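Local coordinates for glutamyl-tRNA(Gln) amidotransferase subunit B, mitochondrial (Saccharomyces cerevisiae, PDB 4N0H), which forms the B subunit of a mitochondrial amidotransferase, carries a catalytic domain of the GatB/GatE family and packs against subunit F of the same assembly, at residues H47-Y51 against Y52-L56; N64-A67 against I68-M72; G96-Q100 against G101-T105; V160-N163 against R164-V167. One frame throughout, in Å; residues are numbered along the deposited sequence.

Interaction 1: residues H47-Y51 against Y52-L56; sequences HHTSY and YDIAL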
loop_
_atom_site.group_PDB
_atom_site.type_symbol
_atom_site.label_atom_id
_atom_site.label_comp_id
_atom_site.label_asym_id
_atom_site.label_seq_id
_atom_site.Cartn_x
_atom_site.Cartn_y
_atom_site.Cartn_z
ATOM N N HIS B 47 -1.979 -24.426 -9.150
ATOM C CA HIS B 47 -3.347 -24.783 -9.487
ATOM C C HIS B 47 -4.276 -24.161 -8.445
ATOM O O HIS B 47 -5.339 -23.627 -8.770
ATOM C CB HIS B 47 -3.463 -26.306 -9.497
ATOM C CG HIS B 47 -4.853 -26.823 -9.704
ATOM N ND1 HIS B 47 -5.492 -26.778 -10.925
ATOM C CD2 HIS B 47 -5.713 -27.428 -8.851
ATOM C CE1 HIS B 47 -6.691 -27.321 -10.811
ATOM N NE2 HIS B 47 -6.852 -27.721 -9.562
ATOM N N HIS B 48 -3.849 -24.214 -7.190
ATOM C CA HIS B 48 -4.584 -23.592 -6.093
ATOM C C HIS B 48 -4.072 -22.175 -5.846
ATOM O O HIS B 48 -3.624 -21.851 -4.739
ATOM C CB HIS B 48 -4.434 -24.424 -4.817
ATOM C CG HIS B 48 -4.915 -25.833 -4.952
ATOM N ND1 HIS B 48 -6.225 -26.147 -5.252
ATOM C CD2 HIS B 48 -4.265 -27.016 -4.825
ATOM C CE1 HIS B 48 -6.361 -27.461 -5.301
ATOM N NE2 HIS B 48 -5.186 -28.011 -5.045
ATOM N N THR B 49 -4.149 -21.331 -6.872
ATOM C CA THR B 49 -3.582 -19.990 -6.800
ATOM C C THR B 49 -4.492 -18.916 -7.395
ATOM O O THR B 49 -4.800 -18.930 -8.588
ATOM C CB THR B 49 -2.226 -19.927 -7.535
ATOM O OG1 THR B 49 -2.385 -20.429 -8.863
ATOM C CG2 THR B 49 -1.171 -20.754 -6.812
ATOM N N SER B 50 -4.899 -17.971 -6.557
ATOM C CA SER B 50 -5.697 -16.832 -6.998
ATOM C C SER B 50 -4.832 -15.786 -7.690
ATOM O O SER B 50 -3.608 -15.915 -7.741
ATOM C CB SER B 50 -6.376 -16.195 -5.789
ATOM O OG SER B 50 -5.391 -15.825 -4.832
ATOM N N TYR B 51 -5.477 -14.750 -8.222
ATOM C CA TYR B 51 -4.758 -13.599 -8.745
ATOM C C TYR B 51 -3.837 -13.037 -7.667
ATOM O O TYR B 51 -2.694 -12.667 -7.944
ATOM C CB TYR B 51 -5.730 -12.512 -9.221
ATOM C CG TYR B 51 -6.670 -12.937 -10.332
ATOM C CD1 TYR B 51 -6.266 -13.835 -11.319
ATOM C CD2 TYR B 51 -7.962 -12.436 -10.395
ATOM C CE1 TYR B 51 -7.131 -14.218 -12.338
ATOM C CE2 TYR B 51 -8.831 -12.811 -11.397
ATOM C CZ TYR B 51 -8.417 -13.698 -12.366
ATOM O OH TYR B 51 -9.300 -14.056 -13.359
ATOM N N TYR B 52 -4.335 -12.981 -6.433
ATOM C CA TYR B 52 -3.534 -12.469 -5.320
ATOM C C TYR B 52 -2.327 -13.353 -5.009
ATOM O O TYR B 52 -1.245 -12.843 -4.726
ATOM C CB TYR B 52 -4.376 -12.295 -4.051
ATOM C CG TYR B 52 -3.536 -11.979 -2.832
ATOM C CD1 TYR B 52 -3.106 -10.683 -2.578
ATOM C CD2 TYR B 52 -3.157 -12.984 -1.949
ATOM C CE1 TYR B 52 -2.319 -10.395 -1.469
ATOM C CE2 TYR B 52 -2.372 -12.709 -0.847
ATOM C CZ TYR B 52 -1.963 -11.415 -0.608
ATOM O OH TYR B 52 -1.188 -11.151 0.497
ATOM N N ASP B 53 -2.516 -14.670 -5.045
ATOM C CA ASP B 53 -1.429 -15.603 -4.735
ATOM C C ASP B 53 -0.250 -15.423 -5.700
ATOM O O ASP B 53 0.904 -15.639 -5.334
ATOM C CB ASP B 53 -1.916 -17.056 -4.780
ATOM C CG ASP B 53 -2.897 -17.387 -3.668
ATOM O OD1 ASP B 53 -2.944 -16.654 -2.657
ATOM O OD2 ASP B 53 -3.627 -18.391 -3.810
ATOM N N ILE B 54 -0.552 -15.028 -6.932
ATOM C CA ILE B 54 0.476 -14.823 -7.948
ATOM C C ILE B 54 0.977 -13.369 -7.898
ATOM O O ILE B 54 1.848 -12.960 -8.678
ATOM C CB ILE B 54 -0.054 -15.227 -9.351
ATOM C CG1 ILE B 54 -0.718 -16.604 -9.283
ATOM C CG2 ILE B 54 1.060 -15.256 -10.400
ATOM C CD1 ILE B 54 0.230 -17.708 -8.862
ATOM N N ALA B 55 0.428 -12.605 -6.956
ATOM C CA ALA B 55 0.787 -11.196 -6.760
ATOM C C ALA B 55 0.622 -10.351 -8.027
ATOM O O ALA B 55 1.450 -9.492 -8.325
ATOM C CB ALA B 55 2.203 -11.065 -6.198
ATOM N N LEU B 56 -0.450 -10.608 -8.769
ATOM C CA LEU B 56 -0.757 -9.826 -9.966
ATOM C C LEU B 56 -0.911 -8.352 -9.590
ATOM O O LEU B 56 -1.394 -8.045 -8.504
ATOM C CB LEU B 56 -2.042 -10.343 -10.615
ATOM C CG LEU B 56 -1.899 -11.340 -11.771
ATOM C CD1 LEU B 56 -0.706 -12.256 -11.592
ATOM C CD2 LEU B 56 -3.172 -12.152 -11.948
#

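Interaction 2: residues N64-A67 against I68-M72; sequences NLEA and ILFAM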
loop_
_atom_site.group_PDB
_atom_site.type_symbol
_atom_site.label_atom_id
_atom_site.label_comp_id
_atom_site.label_asym_id
_atom_site.label_seq_id
_atom_site.Cartn_x
_atom_site.Cartn_y
_atom_site.Cartn_z
ATOM N N ASN B 64 -8.596 -14.006 6.078
ATOM C CA ASN B 64 -9.475 -15.132 6.339
ATOM C C ASN B 64 -9.754 -15.183 7.838
ATOM O O ASN B 64 -8.842 -15.408 8.634
ATOM C CB ASN B 64 -8.797 -16.428 5.891
ATOM C CG ASN B 64 -9.704 -17.646 6.005
ATOM O OD1 ASN B 64 -10.679 -17.658 6.760
ATOM N ND2 ASN B 64 -9.376 -18.682 5.252
ATOM N N LEU B 65 -11.010 -14.973 8.215
ATOM C CA LEU B 65 -11.378 -14.901 9.627
ATOM C C LEU B 65 -11.253 -16.241 10.351
ATOM O O LEU B 65 -11.156 -16.286 11.577
ATOM C CB LEU B 65 -12.783 -14.316 9.789
ATOM C CG LEU B 65 -12.951 -12.901 9.225
ATOM C CD1 LEU B 65 -14.372 -12.397 9.439
ATOM C CD2 LEU B 65 -11.947 -11.933 9.842
ATOM N N GLU B 66 -11.244 -17.336 9.598
ATOM C CA GLU B 66 -11.069 -18.645 10.215
ATOM C C GLU B 66 -9.703 -18.759 10.898
ATOM O O GLU B 66 -9.553 -19.468 11.898
ATOM C CB GLU B 66 -11.268 -19.773 9.194
ATOM C CG GLU B 66 -11.411 -21.151 9.833
ATOM C CD GLU B 66 -11.805 -22.232 8.841
ATOM O OE1 GLU B 66 -12.535 -23.165 9.245
ATOM O OE2 GLU B 66 -11.383 -22.158 7.665
ATOM N N ALA B 67 -8.713 -18.051 10.362
ATOM C CA ALA B 67 -7.385 -18.023 10.972
ATOM C C ALA B 67 -7.418 -17.332 12.336
ATOM O O ALA B 67 -6.689 -17.715 13.253
ATOM C CB ALA B 67 -6.377 -17.343 10.051
ATOM N N ILE B 68 -8.265 -16.316 12.467
ATOM C CA ILE B 68 -8.479 -15.672 13.763
ATOM C C ILE B 68 -9.096 -16.650 14.764
ATOM O O ILE B 68 -8.675 -16.727 15.919
ATOM C CB ILE B 68 -9.401 -14.446 13.642
ATOM C CG1 ILE B 68 -8.723 -13.331 12.848
ATOM C CG2 ILE B 68 -9.805 -13.930 15.026
ATOM C CD1 ILE B 68 -9.595 -12.102 12.711
ATOM N N LEU B 69 -10.104 -17.392 14.318
ATOM C CA LEU B 69 -10.779 -18.350 15.185
ATOM C C LEU B 69 -9.797 -19.409 15.681
ATOM O O LEU B 69 -9.763 -19.735 16.871
ATOM C CB LEU B 69 -11.944 -19.013 14.443
ATOM C CG LEU B 69 -12.709 -20.102 15.198
ATOM C CD1 LEU B 69 -13.447 -19.511 16.388
ATOM C CD2 LEU B 69 -13.672 -20.831 14.272
ATOM N N PHE B 70 -8.994 -19.933 14.759
ATOM C CA PHE B 70 -8.011 -20.956 15.086
ATOM C C PHE B 70 -6.995 -20.401 16.075
ATOM O O PHE B 70 -6.655 -21.057 17.054
ATOM C CB PHE B 70 -7.296 -21.467 13.826
ATOM C CG PHE B 70 -8.088 -22.477 13.034
ATOM C CD1 PHE B 70 -9.460 -22.590 13.189
ATOM C CD2 PHE B 70 -7.451 -23.316 12.130
ATOM C CE1 PHE B 70 -10.186 -23.517 12.455
ATOM C CE2 PHE B 70 -8.169 -24.250 11.389
ATOM C CZ PHE B 70 -9.538 -24.350 11.554
ATOM N N ALA B 71 -6.524 -19.182 15.827
ATOM C CA ALA B 71 -5.566 -18.556 16.736
ATOM C C ALA B 71 -6.178 -18.289 18.121
ATOM O O ALA B 71 -5.486 -18.350 19.140
ATOM C CB ALA B 71 -5.009 -17.282 16.137
ATOM N N MET B 72 -7.471 -17.981 18.151
ATOM C CA MET B 72 -8.184 -17.817 19.418
ATOM C C MET B 72 -8.177 -19.107 20.238
ATOM O O MET B 72 -7.867 -19.095 21.429
ATOM C CB MET B 72 -9.626 -17.370 19.173
ATOM C CG MET B 72 -9.832 -15.872 19.307
ATOM S SD MET B 72 -9.417 -15.327 20.976
ATOM C CE MET B 72 -9.946 -13.628 20.903
#

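Interaction 3: residues G96-Q100 against G101-T105; sequences GDQPQ and GYQLT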
loop_
_atom_site.group_PDB
_atom_site.type_symbol
_atom_site.label_atom_id
_atom_site.label_comp_id
_atom_site.label_asym_id
_atom_site.label_seq_id
_atom_site.Cartn_x
_atom_site.Cartn_y
_atom_site.Cartn_z
ATOM N N GLY B 96 12.386 -16.518 -5.133
ATOM C CA GLY B 96 11.459 -17.067 -6.107
ATOM C C GLY B 96 10.135 -17.552 -5.537
ATOM O O GLY B 96 9.105 -17.491 -6.207
ATOM N N ASP B 97 10.149 -18.035 -4.299
ATOM C CA ASP B 97 8.921 -18.542 -3.691
ATOM C C ASP B 97 8.176 -17.489 -2.868
ATOM O O ASP B 97 7.246 -17.821 -2.138
ATOM C CB ASP B 97 9.188 -19.802 -2.858
ATOM C CG ASP B 97 10.228 -19.586 -1.769
ATOM O OD1 ASP B 97 10.445 -18.430 -1.349
ATOM O OD2 ASP B 97 10.825 -20.590 -1.322
ATOM N N GLN B 98 8.595 -16.230 -2.989
ATOM C CA GLN B 98 7.933 -15.114 -2.306
ATOM C C GLN B 98 7.454 -14.055 -3.308
ATOM O O GLN B 98 8.110 -13.031 -3.512
ATOM C CB GLN B 98 8.870 -14.480 -1.276
ATOM C CG GLN B 98 8.259 -13.299 -0.540
ATOM C CD GLN B 98 8.705 -13.213 0.894
ATOM O OE1 GLN B 98 9.521 -12.362 1.253
ATOM N NE2 GLN B 98 8.169 -14.095 1.731
ATOM N N PRO B 99 6.298 -14.304 -3.937
ATOM C CA PRO B 99 5.838 -13.515 -5.092
ATOM C C PRO B 99 5.614 -12.014 -4.835
ATOM O O PRO B 99 5.800 -11.218 -5.757
ATOM C CB PRO B 99 4.530 -14.209 -5.497
ATOM C CG PRO B 99 4.098 -14.974 -4.283
ATOM C CD PRO B 99 5.350 -15.372 -3.571
ATOM N N GLN B 100 5.213 -11.630 -3.625
ATOM C CA GLN B 100 5.021 -10.212 -3.320
ATOM C C GLN B 100 6.342 -9.458 -3.113
ATOM O O GLN B 100 6.403 -8.238 -3.277
ATOM C CB GLN B 100 4.114 -10.024 -2.096
ATOM C CG GLN B 100 2.622 -9.978 -2.415
ATOM C CD GLN B 100 2.006 -11.354 -2.586
ATOM O OE1 GLN B 100 2.639 -12.370 -2.286
ATOM N NE2 GLN B 100 0.763 -11.395 -3.069
ATOM N N GLY B 101 7.399 -10.181 -2.756
ATOM C CA GLY B 101 8.665 -9.545 -2.433
ATOM C C GLY B 101 8.699 -9.220 -0.954
ATOM O O GLY B 101 9.613 -8.561 -0.453
ATOM N N TYR B 102 7.670 -9.680 -0.252
ATOM C CA TYR B 102 7.628 -9.597 1.198
ATOM C C TYR B 102 6.669 -10.641 1.754
ATOM O O TYR B 102 5.812 -11.162 1.034
ATOM C CB TYR B 102 7.235 -8.192 1.674
ATOM C CG TYR B 102 5.898 -7.677 1.168
ATOM C CD1 TYR B 102 4.705 -8.046 1.783
ATOM C CD2 TYR B 102 5.835 -6.796 0.095
ATOM C CE1 TYR B 102 3.477 -7.567 1.330
ATOM C CE2 TYR B 102 4.616 -6.306 -0.368
ATOM C CZ TYR B 102 3.444 -6.690 0.256
ATOM O OH TYR B 102 2.243 -6.208 -0.203
ATOM N N GLN B 103 6.839 -10.953 3.033
ATOM C CA GLN B 103 5.947 -11.859 3.740
ATOM C C GLN B 103 5.123 -11.051 4.733
ATOM O O GLN B 103 5.654 -10.164 5.399
ATOM C CB GLN B 103 6.763 -12.913 4.490
ATOM C CG GLN B 103 5.931 -13.827 5.379
ATOM C CD GLN B 103 6.770 -14.575 6.406
ATOM O OE1 GLN B 103 6.500 -15.734 6.718
ATOM N NE2 GLN B 103 7.786 -13.910 6.941
ATOM N N LEU B 104 3.828 -11.339 4.818
ATOM C CA LEU B 104 2.985 -10.750 5.851
ATOM C C LEU B 104 3.077 -11.569 7.132
ATOM O O LEU B 104 2.897 -12.788 7.119
ATOM C CB LEU B 104 1.537 -10.643 5.381
ATOM C CG LEU B 104 1.290 -9.529 4.367
ATOM C CD1 LEU B 104 -0.088 -9.669 3.722
ATOM C CD2 LEU B 104 1.434 -8.168 5.052
ATOM N N THR B 105 3.373 -10.886 8.231
ATOM C CA THR B 105 3.615 -11.528 9.517
ATOM C C THR B 105 3.353 -10.514 10.619
ATOM O O THR B 105 3.357 -9.318 10.373
ATOM C CB THR B 105 5.069 -12.048 9.629
ATOM O OG1 THR B 105 5.254 -12.695 10.896
ATOM C CG2 THR B 105 6.067 -10.908 9.495
#

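Interaction 4: residues V160-N163 against R164-V167; sequences VDLN and RSNV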
loop_
_atom_site.group_PDB
_atom_site.type_symbol
_atom_site.label_atom_id
_atom_site.label_comp_id
_atom_site.label_asym_id
_atom_site.label_seq_id
_atom_site.Cartn_x
_atom_site.Cartn_y
_atom_site.Cartn_z
ATOM N N VAL B 160 9.389 -23.384 -9.160
ATOM C CA VAL B 160 8.610 -22.772 -8.095
ATOM C C VAL B 160 7.126 -23.092 -8.214
ATOM O O VAL B 160 6.508 -22.854 -9.251
ATOM C CB VAL B 160 8.804 -21.235 -8.070
ATOM C CG1 VAL B 160 7.921 -20.604 -7.001
ATOM C CG2 VAL B 160 10.271 -20.892 -7.838
ATOM N N ASP B 161 6.569 -23.629 -7.136
ATOM C CA ASP B 161 5.146 -23.921 -7.041
ATOM C C ASP B 161 4.550 -23.040 -5.946
ATOM O O ASP B 161 4.965 -23.111 -4.790
ATOM C CB ASP B 161 4.948 -25.403 -6.710
ATOM C CG ASP B 161 3.481 -25.796 -6.572
ATOM O OD1 ASP B 161 3.228 -26.958 -6.189
ATOM O OD2 ASP B 161 2.583 -24.968 -6.842
ATOM N N LEU B 162 3.578 -22.211 -6.314
ATOM C CA LEU B 162 2.997 -21.256 -5.372
ATOM C C LEU B 162 1.701 -21.754 -4.721
ATOM O O LEU B 162 0.984 -20.975 -4.093
ATOM C CB LEU B 162 2.790 -19.889 -6.044
ATOM C CG LEU B 162 4.078 -19.197 -6.514
ATOM C CD1 LEU B 162 3.792 -17.873 -7.238
ATOM C CD2 LEU B 162 5.041 -18.976 -5.343
ATOM N N ASN B 163 1.406 -23.049 -4.864
ATOM C CA ASN B 163 0.244 -23.635 -4.196
ATOM C C ASN B 163 0.304 -23.390 -2.687
ATOM O O ASN B 163 -0.717 -23.149 -2.048
ATOM C CB ASN B 163 0.135 -25.150 -4.455
ATOM C CG ASN B 163 -0.530 -25.487 -5.790
ATOM O OD1 ASN B 163 -1.163 -24.645 -6.424
ATOM N ND2 ASN B 163 -0.393 -26.736 -6.210
ATOM N N ARG B 164 1.507 -23.454 -2.122
ATOM C CA ARG B 164 1.672 -23.323 -0.678
ATOM C C ARG B 164 1.833 -21.863 -0.245
ATOM O O ARG B 164 1.750 -21.548 0.938
ATOM C CB ARG B 164 2.863 -24.154 -0.194
ATOM C CG ARG B 164 2.917 -24.347 1.315
ATOM C CD ARG B 164 4.224 -24.992 1.749
ATOM N NE ARG B 164 5.349 -24.063 1.662
ATOM C CZ ARG B 164 6.617 -24.412 1.857
ATOM N NH1 ARG B 164 7.581 -23.506 1.764
ATOM N NH2 ARG B 164 6.921 -25.674 2.144
ATOM N N SER B 165 2.065 -20.973 -1.203
ATOM C CA SER B 165 2.191 -19.559 -0.882
ATOM C C SER B 165 0.860 -19.060 -0.344
ATOM O O SER B 165 -0.189 -19.400 -0.887
ATOM C CB SER B 165 2.596 -18.755 -2.114
ATOM O OG SER B 165 2.940 -17.429 -1.752
ATOM N N ASN B 166 0.917 -18.292 0.743
ATOM C CA ASN B 166 -0.265 -17.685 1.357
ATOM C C ASN B 166 -1.095 -18.659 2.213
ATOM O O ASN B 166 -2.181 -18.324 2.681
ATOM C CB ASN B 166 -1.118 -16.975 0.293
ATOM C CG ASN B 166 -2.169 -16.075 0.889
ATOM O OD1 ASN B 166 -1.956 -15.454 1.928
ATOM N ND2 ASN B 166 -3.316 -16.004 0.233
ATOM N N VAL B 167 -0.570 -19.863 2.428
ATOM C CA VAL B 167 -1.149 -20.796 3.397
ATOM C C VAL B 167 -0.955 -20.217 4.806
ATOM O O VAL B 167 0.102 -19.665 5.102
ATOM C CB VAL B 167 -0.488 -22.193 3.276
ATOM C CG1 VAL B 167 -0.739 -23.061 4.519
ATOM C CG2 VAL B 167 -0.963 -22.899 2.000
HETATM O O HOH W 1 3.741 -24.759 -3.257
#

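Interaction 1: residues H47-Y51 against Y52-L56
Between S50 and L56 the backbone winds through a type I turn (Y52 to A55), with bonds from I54 N to S50 O at 3.3 Å and from L56 N to Y51 O at 3.2 Å; A55 leaves it with a positive phi of 55°. S50 and D53 hold the start of this coil reciprocally. With chi1 at 57°, S50 OG sits between its own N and carbonyl carbon and can turn onto the following backbone, where D53 N donates to it at 3.1 Å. In return S50 N donates to D53 OD2 at 3.1 Å, coming from above the carboxylate plane by about 50°. The exchange has the pattern of a capping box, and the far end that of a Schellman motif, although the stretch forms no regular helix: beside the six-to-one bond from L56 to Y51, A55 N reaches Y52 O at 2.8 Å. Beyond this pair, S50 OG is also bonded to S32 OG, while D53 OD2 forms a salt bridge with K29 and a bond with S34, and D53 OD1 accepts from N166. This carboxylate is therefore gripped on both oxygens, and the lysine probably steadies its negative charge. Apolar packing flanks the coil. I54 lays CD1 against T49 CB at 3.6 Å, the two side chains crossing at a slant. Y51 turns its CD1 to CD2 of L56 at 3.6 Å, the methyl meeting the ring obliquely. W135 of subunit F meets the Y51 ring edge-to-face and packs on I54.

Interaction 2: residues N64-A67 against I68-M72
I68 and L65, three residues apart and so almost one helical turn, lie alongside each other and point the same way: I68 CD1 meets L65 CD2 at 3.7 Å, while I68 CB rests on L65 O at 3.3 Å. This pair faces subunit F, where I119 packs on L65 and L110 on I68. E66 carries the next part of the contact. With CG anti to the backbone N (chi1 -167°), E66 lies side by side with F70 and its CG comes to 3.7 Å from F70 CE1; the chain beyond runs extended, the carboxylate and ring planes standing 49° apart. Both residues belong to the first two turns of helix 65-78, with N64 at the N-cap: its OD1 accepts from E66 N at 2.9 Å. N64 OD1 also takes a bond from Q122 of subunit F, and E66 OE2 accepts from K27 N, so the helix start is tied both to the chain's own loop and to its neighbour. A67 contributes through its backbone, its O receiving A71 N at 3.0 Å. The same i to i+4 pattern joins F70 N to E66 O at 3.0 Å and L69 N to L65 O at 3.1 Å, the last of these lying in the carbonyl plane.

Interaction 3: residues G96-Q100 against G101-T105
Q98 and G101 share the one backbone hydrogen bond of this contact, G101 N to Q98 O at 3.0 Å, which closes a type I beta turn with P99 and Q100 at its corners. The N-H...O angle is 144°, and the donor stands 47° out of the carbonyl plane of Q98, not on a lone pair. G101 then takes a positive phi, a conformation in which a CB would be jammed against Q100 O, and its lack of a side chain lets the chain pass from the turn into strand 102-120. G101 pairs through its backbone with Y93, and Q103, in the strand, with K91, so the turn leads directly into the edge shared with strand 89-92.

The second kind of interaction is CH-pi. Q100 CB lies 4.0 Å from the centroid of the Y102 ring and only 7° off the ring normal, squarely over one face. Y102 CD2 also comes to 3.7 Å from Q100 O, and the ring meets H92 with the planes well inclined.

Van der Waals packing by the Q98 side chain makes up the third. Its CG runs anti to the backbone N and reaches forward to the start of the strand, where Q98 CG comes to 3.6 Å from Y102 O.

Beyond CB, Q100 folds away from Y102, and its NE2 makes a weak bond to Y52 O. The chemistry thus divides the work of Q100: its aliphatic root covers an aromatic face while its amide serves a neighbouring loop, and across these segments the turn is closed by one backbone bond, with packing round it.

Interaction 4: residues V160-N163 against R164-V167
L162 holds CG anti to its carbonyl carbon (chi1 -63°), which leaves CD2 alongside S165, 4.1 Å from its CB. The segment joins strand 157-161 to strand 168-174 through an Asx turn and, after it, a type II beta turn from R164 to V167. In the Asx turn D161 OD2 accepts from N163 N at 3.0 Å, the donor arriving from above the carboxylate plane. That same OD2 has a stronger partner in N46 N, so the aspartate ties the chain to the 44-46 loop as well as to its own backbone.

Across the junction, S165 N donates to L162 O at 3.1 Å. The geometry is poor for a lone pair, with the donor 74° out of the carbonyl plane, so the bond probably does less than its length suggests. S165 CB comes to 3.4 Å from the same L162 O, making the oxygen a point of close packing as well. In the type II turn V167 N reaches R164 O at 3.2 Å, and N166 fills the third position with a positive phi of 78°.

The polar ends bond to other parts of the chain. N163 OD1 receives the backbone N of both H47 and H48, and R164 NE donates to T144 O. N166 OD1 accepts from Q142 NE2 and from the backbone N of F31.

One water bridges the two segments through backbone atoms alone, donating to D161 O at 2.6 Å and accepting from R164 N at 2.8 Å.

Interactions 1, 3 and 4 cluster, their centres 9 to 12 Å apart, whereas the centre of interaction 2 lies 20 to 21 Å from theirs, with nearest atoms about 8 to 10 Å apart and no touch. Interactions 1 and 4 meet where T49 CG2 lies 3.5 Å from L162 O, interactions 1 and 3 where D53 O approaches P99 CG at 3.4 Å, and interactions 3 and 4 where G96 O lies 3.4 Å from V160 CG1. K29 bridges the group: its NZ bonds H48 O of interaction 1 and N163 O and S165 O of interaction 4, while its own O accepts from N64 ND2 of interaction 2. Subunit F borders interactions 1, 2 and 4.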